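Local coordinates for protein Phenylalanine/tyrosine ammonia-lyase (PDB 1Y2M) that catalyses the non-oxidative deamination of L-phenylalanine and L-tyrosine to trans-cinnamate and p-coumarate, the entry step of phenylpropanoid metabolism, at residues Ser216-Ser219 with Tyr220-Ala223; Asn158-Pro161 with Leu162-Arg166; Thr438-Thr441 with Glu442-Ala446; Arg450-Pro453 with Ser454-Ala458. One frame throughout, in Å; residues are numbered along the deposited sequence.

Contact 1 of 4, residues Ser216-Ser219 with Tyr220-Ala223; sequences SPLS and YIAA
Helix 215-225 starts two residues beyond the Ala211-Gly213 imidazolinone cross-link, and along it the ring of Tyr220 lies back against Ser216, one turn earlier. With CG beside the backbone N (chi1 -77°), the ring leans toward the start of the helix, and its CD2 comes within 3.2 Å of Ser216 O, which sits at the ring edge close to its plane. The same carbonyl takes the Tyr220 N-H, with 3.1 Å between Tyr220 N and Ser216 O. Ser216 OG lies alongside, 3.7 Å from Tyr220 CE2, while its hydrogen bond goes to Gln138 O. Elsewhere Leu218 CD2 and Ile221 CD1 touch loosely at 4.3 Å. The ladder continues with Ala223 N bonded to Ser219 O at 2.9 Å. Beyond the helix, Tyr220 OH is hydrogen-bonded to Gly141 N, and Ser219, Ala222 and Ala223 pack on Leu135 of helix 125-138. Without the Tyr220 ring, as with an alanine here, Gly141 N is likely to lose its hydroxyl partner and a gap to open beside Ser216. Side-chain contacts three and four residues apart and i to i+4 backbone bonds mark a buried alpha helix, here the one after the cross-linked loop of the PAL/histidase fold.

Contact 2 of 4, residues Asn158-Pro161 with Leu162-Arg166; sequences NSLP and LEVVR
Leu160 and Val165 meet through CB and CG2, 4.0 Å apart, at the point where a loop turns into helix 162-176 with Pro161 as its N-cap residue. Val165 holds CG1 anti to its N (chi1 180°), which leaves CG2 beside that nitrogen and facing back toward the incoming chain. One residue earlier, Val164 presents both methyls: CG1 lies 4.4 Å from Leu160 CD2, and CG2 lies 4.1 Å from Pro161 CB, at the flank of the proline ring. The patch is closed by neighbours in the same chain, for Leu160 packs on Val274 and Val164 on Met278 and Leu281, all of helix 273-303. A few residues before Pro161, Asn158 ND2 is hydrogen-bonded to Tyr699 OH of the second subunit.

Next to these methyls sits the carbonyl of Pro161, the oxygen that opens the helix. Val165 N reaches Pro161 O at 3.2 Å in a nearly straight bond (167° at the hydrogen), the first full i to i+4 rung. Val164 N also approaches Pro161 O, at 3.0 Å, but its N-H is badly aimed and the bond is weak. Further out, Glu163, whose carboxylate continues to a salt bridge with Arg77, brushes the proline ring with its CG, 4.3 Å from Pro161 CB.

Contact 3 of 4, residues Thr438-Thr441 with Glu442-Ala446; sequences TQLT and EMLNA
Leu440 O receives the N-H of Leu444, with 3.0 Å between Leu440 O and Leu444 N. The donor lies nearly along the C=O direction, though the bond is bent at the hydrogen (143°). It is an i to i+4 bond at the closing end of helix 416-443, two rungs beyond that from Glu442 N to Thr438 O at 3.2 Å. Past it the pattern changes: Asn445 N turns to Glu442 O, 3.1 Å away and only three residues back. Thr441 O is served instead by a water, which donates to it at 3.2 Å and accepts from Asn445 ND2 at 3.0 Å.

Over this frayed turn Leu440 gathers two apolar partners. Its CG stands opposite the backbone nitrogen (chi1 173°), which carries the branch toward the helix end, and CD1 meets Met443 CE at 3.6 Å and Leu444 CD1 at 3.8 Å. Met443, here selenomethionine, bends about its third torsion (58°) to bring that methyl in. Leu444 also lays CG on its acceptor, 3.4 Å from Leu440 O. Cut back to an alanine, Leu444 would lose the methyls that meet Leu440 CD1 and Leu456 of the following loop, and a gap is likely to open there. Thr441 OG1 is hydrogen-bonded to Asp471 OD1, and Glu442 OE2 forms a salt bridge with Arg362. The chemistry implies a divided helix end: leucine and selenomethionine pack along one flank, while a water, itself held by Asn445 ND2, donates to Thr441 O, which Asn445 N does not take up.

Contact 4 of 4, residues Arg450-Pro453 with Ser454-Ala458; sequences RGLP and SCLAA
Pro453 to Leu456 form a type II beta turn, with Ser454 polyproline-like (phi/psi -47/129°) and Cys455 left-handed, closed by Leu456 N bonded to Pro453 O at 2.9 Å. The donor stands above the plane of that carbonyl. A second turn overlaps the first: Cys455 (60/15°) and Leu456 (55/34°) are both left-handed, and Ala457 N bonds to Ser454 O at 2.9 Å, giving a turn of the I'/III' kind within the loop between helices 416-443 and 468-484.

Leu456 places CG beside its own nitrogen, and from there CD2 comes back to Leu452 CB at 4.1 Å. The same CD2 lies 4.0 Å from Pro453 O, in front of the oxygen that accepts the turn bond. Leu456 then continues onto Ala534 and Leu537 of helix 506-560, and Pro453 also rests on Leu537. The polar edge is held by Asn589, whose ND2 is hydrogen-bonded to Leu452 O, and by backbone bonding between Ser454 and Asn589. The ring of Pro453 is pressed against the carbonyl oxygen of Ala457, four residues on: Pro453 CB lies 3.2 Å from Ala457 O, and CG of the same ring lies 3.8 Å from that oxygen.

The four contacts fall into two pairs on opposite sides of the chain's centre. Contacts 1 and 2 have centres about 12 Å apart and touch where Ile221 CD1 packs on Val165 CG1 at 4.2 Å. Contacts 3 and 4 are closer, about 10 Å between centres, and join through Leu444 CD2 and Leu456 CD1 at 3.5 Å. Between contacts 1 and 4 the centres lie about 55 Å apart. Each pair borders cinnamate-binding residues: Leu218 of contact 1 is about 6 Å, side chain to side chain, from Asn270, which probably binds cinnamate, while Cys455 of contact 4 is about 4 Å from Lys468, which binds it. That separation fits a family whose active sites are assembled from several subunits of the tetramer.

Contact 1 of 4, residues Ser216-Ser219 with Tyr220-Ala223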
# COMPACT_ATOMS: atom_id res chain seq x y z
N SER B 216 9.21 25.47 -0.57
CA SER B 216 8.08 26.35 -0.58
C SER B 216 7.75 26.84 0.84
O SER B 216 7.71 28.05 1.06
CB SER B 216 6.88 25.69 -1.28
OG SER B 216 5.83 26.65 -1.35
N PRO B 217 7.56 25.91 1.79
CA PRO B 217 7.22 26.45 3.13
C PRO B 217 8.30 27.35 3.74
O PRO B 217 7.99 28.38 4.38
CB PRO B 217 7.02 25.20 3.97
CG PRO B 217 7.66 24.09 3.24
CD PRO B 217 7.50 24.44 1.79
N LEU B 218 9.55 26.99 3.55
CA LEU B 218 10.63 27.84 4.05
C LEU B 218 10.62 29.21 3.32
O LEU B 218 11.00 30.23 3.91
CB LEU B 218 11.99 27.18 3.87
CG LEU B 218 12.23 26.01 4.85
CD1 LEU B 218 13.49 25.30 4.56
CD2 LEU B 218 12.33 26.48 6.26
N SER B 219 10.21 29.23 2.05
CA SER B 219 10.06 30.52 1.34
C SER B 219 9.00 31.40 1.97
O SER B 219 9.16 32.59 2.00
CB SER B 219 9.78 30.32 -0.15
OG SER B 219 10.95 29.73 -0.75
N TYR B 220 7.92 30.80 2.46
CA TYR B 220 6.90 31.59 3.16
C TYR B 220 7.48 32.19 4.43
O TYR B 220 7.19 33.35 4.75
CB TYR B 220 5.62 30.80 3.44
CG TYR B 220 4.75 30.66 2.22
CD1 TYR B 220 3.68 31.49 2.03
CD2 TYR B 220 5.01 29.70 1.26
CE1 TYR B 220 2.93 31.41 0.89
CE2 TYR B 220 4.22 29.59 0.12
CZ TYR B 220 3.19 30.45 -0.05
OH TYR B 220 2.43 30.37 -1.21
N ILE B 221 8.32 31.43 5.15
CA ILE B 221 8.96 31.99 6.34
C ILE B 221 9.89 33.16 5.98
O ILE B 221 9.82 34.24 6.60
CB ILE B 221 9.69 30.89 7.11
CG1 ILE B 221 8.65 29.99 7.75
CG2 ILE B 221 10.62 31.44 8.15
CD1 ILE B 221 9.17 28.60 8.20
N ALA B 222 10.69 32.99 4.95
CA ALA B 222 11.58 34.03 4.50
C ALA B 222 10.86 35.28 4.02
O ALA B 222 11.25 36.40 4.29
CB ALA B 222 12.46 33.49 3.39
N ALA B 223 9.77 35.07 3.29
CA ALA B 223 8.94 36.18 2.82
C ALA B 223 8.34 37.00 3.99
O ALA B 223 8.22 38.21 3.91
CB ALA B 223 7.86 35.67 1.91

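Contact 2 of 4, residues Asn158-Pro161 with Leu162-Arg166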
# COMPACT_ATOMS: atom_id res chain seq x y z
N ASN B 158 -5.84 24.15 5.11
CA ASN B 158 -4.76 24.17 4.08
C ASN B 158 -3.47 24.88 4.50
O ASN B 158 -2.66 25.20 3.64
CB ASN B 158 -5.28 24.80 2.79
CG ASN B 158 -6.13 23.83 2.00
OD1 ASN B 158 -5.89 22.63 2.11
ND2 ASN B 158 -7.08 24.32 1.20
N SER B 159 -3.33 25.12 5.80
CA SER B 159 -2.09 25.71 6.34
C SER B 159 -1.42 24.81 7.33
O SER B 159 -2.04 23.95 7.94
CB SER B 159 -2.40 27.03 7.03
OG SER B 159 -3.10 26.83 8.25
N LEU B 160 -0.12 24.98 7.44
CA LEU B 160 0.67 24.16 8.35
C LEU B 160 0.31 24.57 9.78
O LEU B 160 0.12 25.77 10.11
CB LEU B 160 2.17 24.34 8.18
CG LEU B 160 2.93 23.61 7.09
CD1 LEU B 160 4.37 24.15 7.09
CD2 LEU B 160 2.87 22.10 7.30
N PRO B 161 0.25 23.58 10.69
CA PRO B 161 0.04 23.92 12.07
C PRO B 161 1.06 24.93 12.61
O PRO B 161 2.25 24.84 12.29
CB PRO B 161 0.21 22.58 12.80
CG PRO B 161 -0.18 21.56 11.74
CD PRO B 161 0.31 22.12 10.48
N LEU B 162 0.58 25.80 13.48
CA LEU B 162 1.43 26.88 14.01
C LEU B 162 2.68 26.25 14.71
O LEU B 162 3.81 26.74 14.58
CB LEU B 162 0.65 27.81 14.95
CG LEU B 162 -0.55 28.49 14.24
CD1 LEU B 162 -1.26 29.30 15.33
CD2 LEU B 162 -0.09 29.33 13.10
N GLU B 163 2.48 25.17 15.46
CA GLU B 163 3.61 24.56 16.19
C GLU B 163 4.70 24.06 15.23
O GLU B 163 5.90 24.10 15.54
CB GLU B 163 3.16 23.40 17.12
CG GLU B 163 2.50 22.24 16.45
CD GLU B 163 2.16 21.06 17.38
OE1 GLU B 163 1.83 21.32 18.54
OE2 GLU B 163 2.25 19.86 16.98
N VAL B 164 4.29 23.57 14.06
CA VAL B 164 5.25 23.05 13.12
C VAL B 164 6.10 24.19 12.61
O VAL B 164 7.32 24.10 12.50
CB VAL B 164 4.54 22.33 11.98
CG1 VAL B 164 5.48 22.05 10.81
CG2 VAL B 164 3.96 21.00 12.53
N VAL B 165 5.42 25.29 12.29
CA VAL B 165 6.11 26.51 11.83
C VAL B 165 7.10 27.05 12.86
O VAL B 165 8.25 27.36 12.52
CB VAL B 165 5.15 27.60 11.35
CG1 VAL B 165 5.95 28.84 10.89
CG2 VAL B 165 4.26 27.06 10.23
N ARG B 166 6.68 27.10 14.13
CA ARG B 166 7.59 27.53 15.19
C ARG B 166 8.80 26.60 15.31
O ARG B 166 9.94 27.06 15.43
CB ARG B 166 6.87 27.55 16.53
CG ARG B 166 5.94 28.80 16.67
CD ARG B 166 5.34 28.92 18.03
NE ARG B 166 6.33 28.91 19.11
CZ ARG B 166 6.94 29.99 19.59
NH1 ARG B 166 6.72 31.19 19.08
NH2 ARG B 166 7.83 29.89 20.58

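Contact 3 of 4, residues Thr438-Thr441 with Glu442-Ala446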
# COMPACT_ATOMS: atom_id res chain seq x y z
N THR B 438 -6.21 -5.72 19.79
CA THR B 438 -6.42 -7.15 20.07
C THR B 438 -6.55 -7.42 21.55
O THR B 438 -7.37 -8.28 21.98
CB THR B 438 -5.33 -8.11 19.51
OG1 THR B 438 -4.04 -7.86 20.10
CG2 THR B 438 -5.23 -7.96 18.01
N GLN B 439 -5.82 -6.66 22.35
CA GLN B 439 -6.01 -6.76 23.85
C GLN B 439 -7.41 -6.34 24.26
O GLN B 439 -8.08 -7.02 25.07
CB GLN B 439 -5.00 -5.88 24.60
CG GLN B 439 -3.57 -6.31 24.47
CD GLN B 439 -2.59 -5.31 25.02
OE1 GLN B 439 -3.00 -4.19 25.38
NE2 GLN B 439 -1.29 -5.67 25.06
N LEU B 440 -7.84 -5.19 23.76
CA LEU B 440 -9.11 -4.60 24.13
C LEU B 440 -10.25 -5.51 23.64
O LEU B 440 -11.14 -5.82 24.39
CB LEU B 440 -9.25 -3.23 23.50
CG LEU B 440 -10.64 -2.58 23.67
CD1 LEU B 440 -10.95 -2.38 25.12
CD2 LEU B 440 -10.66 -1.20 23.01
N THR B 441 -10.19 -6.00 22.40
CA THR B 441 -11.34 -6.72 21.85
C THR B 441 -11.49 -8.10 22.53
O THR B 441 -12.60 -8.62 22.68
CB THR B 441 -11.31 -6.73 20.33
OG1 THR B 441 -12.65 -7.02 19.84
CG2 THR B 441 -10.30 -7.71 19.81
N GLU B 442 -10.39 -8.67 23.01
CA GLU B 442 -10.44 -9.88 23.82
C GLU B 442 -11.16 -9.60 25.13
O GLU B 442 -12.03 -10.35 25.56
CB GLU B 442 -9.03 -10.40 24.05
CG GLU B 442 -8.95 -11.68 24.88
CD GLU B 442 -7.53 -12.16 25.09
OE1 GLU B 442 -6.57 -11.68 24.40
OE2 GLU B 442 -7.36 -13.03 26.00
N MSE B 443 -10.77 -8.51 25.76
CA MSE B 443 -11.34 -8.10 27.03
C MSE B 443 -12.84 -7.81 26.93
O MSE B 443 -13.56 -8.00 27.91
CB MSE B 443 -10.63 -6.85 27.60
CG MSE B 443 -11.00 -6.55 28.96
SE MSE B 443 -9.88 -5.09 29.71
CE MSE B 443 -10.33 -3.71 28.36
N LEU B 444 -13.29 -7.32 25.77
CA LEU B 444 -14.70 -7.01 25.50
C LEU B 444 -15.50 -8.20 24.96
O LEU B 444 -16.69 -8.06 24.58
CB LEU B 444 -14.79 -5.84 24.53
CG LEU B 444 -14.18 -4.53 25.08
CD1 LEU B 444 -14.43 -3.40 24.04
CD2 LEU B 444 -14.63 -4.19 26.45
N ASN B 445 -14.85 -9.35 24.87
CA ASN B 445 -15.48 -10.60 24.41
C ASN B 445 -15.83 -11.48 25.59
O ASN B 445 -14.96 -12.02 26.26
CB ASN B 445 -14.51 -11.32 23.45
CG ASN B 445 -15.16 -12.51 22.75
OD1 ASN B 445 -15.89 -13.28 23.37
ND2 ASN B 445 -14.91 -12.65 21.46
N ALA B 446 -17.14 -11.63 25.82
CA ALA B 446 -17.65 -12.36 27.00
C ALA B 446 -17.18 -13.79 27.02
O ALA B 446 -17.01 -14.38 28.08
CB ALA B 446 -19.20 -12.33 26.97
O HOH W 1 -13.18 -10.58 20.26

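Contact 4 of 4, residues Arg450-Pro453 with Ser454-Ala458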
# COMPACT_ATOMS: atom_id res chain seq x y z
N ARG B 450 -12.58 -14.07 30.81
CA ARG B 450 -12.44 -14.64 32.15
C ARG B 450 -13.53 -14.13 33.08
O ARG B 450 -13.31 -13.83 34.25
CB ARG B 450 -10.99 -14.41 32.64
CG ARG B 450 -9.97 -15.05 31.68
CD ARG B 450 -8.53 -14.54 31.82
N GLY B 451 -14.75 -14.07 32.55
CA GLY B 451 -15.91 -13.78 33.37
C GLY B 451 -16.28 -12.33 33.63
O GLY B 451 -17.16 -12.06 34.45
N LEU B 452 -15.64 -11.41 32.91
CA LEU B 452 -16.04 -10.01 33.04
C LEU B 452 -17.44 -9.90 32.44
O LEU B 452 -17.77 -10.61 31.50
CB LEU B 452 -15.08 -9.07 32.29
CG LEU B 452 -13.72 -8.83 32.95
CD1 LEU B 452 -12.70 -8.24 32.03
CD2 LEU B 452 -13.95 -7.92 34.19
N PRO B 453 -18.26 -8.98 32.95
CA PRO B 453 -19.61 -8.81 32.42
C PRO B 453 -19.61 -8.52 30.93
O PRO B 453 -18.74 -7.80 30.47
CB PRO B 453 -20.13 -7.60 33.20
CG PRO B 453 -19.40 -7.65 34.47
CD PRO B 453 -18.01 -8.08 34.08
N SER B 454 -20.57 -9.08 30.22
CA SER B 454 -20.78 -8.77 28.79
C SER B 454 -20.75 -7.26 28.54
O SER B 454 -21.40 -6.48 29.27
CB SER B 454 -22.11 -9.30 28.28
OG SER B 454 -23.11 -8.89 29.18
N CYS B 455 -19.95 -6.85 27.58
CA CYS B 455 -19.82 -5.45 27.16
C CYS B 455 -19.34 -4.52 28.27
O CYS B 455 -19.36 -3.31 28.11
CB CYS B 455 -21.11 -4.90 26.59
SG CYS B 455 -21.64 -5.86 25.12
N LEU B 456 -18.81 -5.10 29.36
CA LEU B 456 -18.48 -4.35 30.56
C LEU B 456 -19.68 -3.57 31.11
O LEU B 456 -19.58 -2.49 31.72
CB LEU B 456 -17.22 -3.50 30.39
CG LEU B 456 -15.98 -4.19 29.84
CD1 LEU B 456 -14.79 -3.23 29.83
CD2 LEU B 456 -15.59 -5.42 30.60
N ALA B 457 -20.85 -4.16 30.92
CA ALA B 457 -22.06 -3.57 31.48
C ALA B 457 -22.03 -3.78 33.00
O ALA B 457 -21.76 -4.91 33.47
CB ALA B 457 -23.26 -4.27 30.90
N ALA B 458 -22.34 -2.75 33.76
CA ALA B 458 -22.36 -2.85 35.23
C ALA B 458 -23.59 -3.55 35.79
O ALA B 458 -23.55 -4.03 36.92
CB ALA B 458 -22.29 -1.43 35.85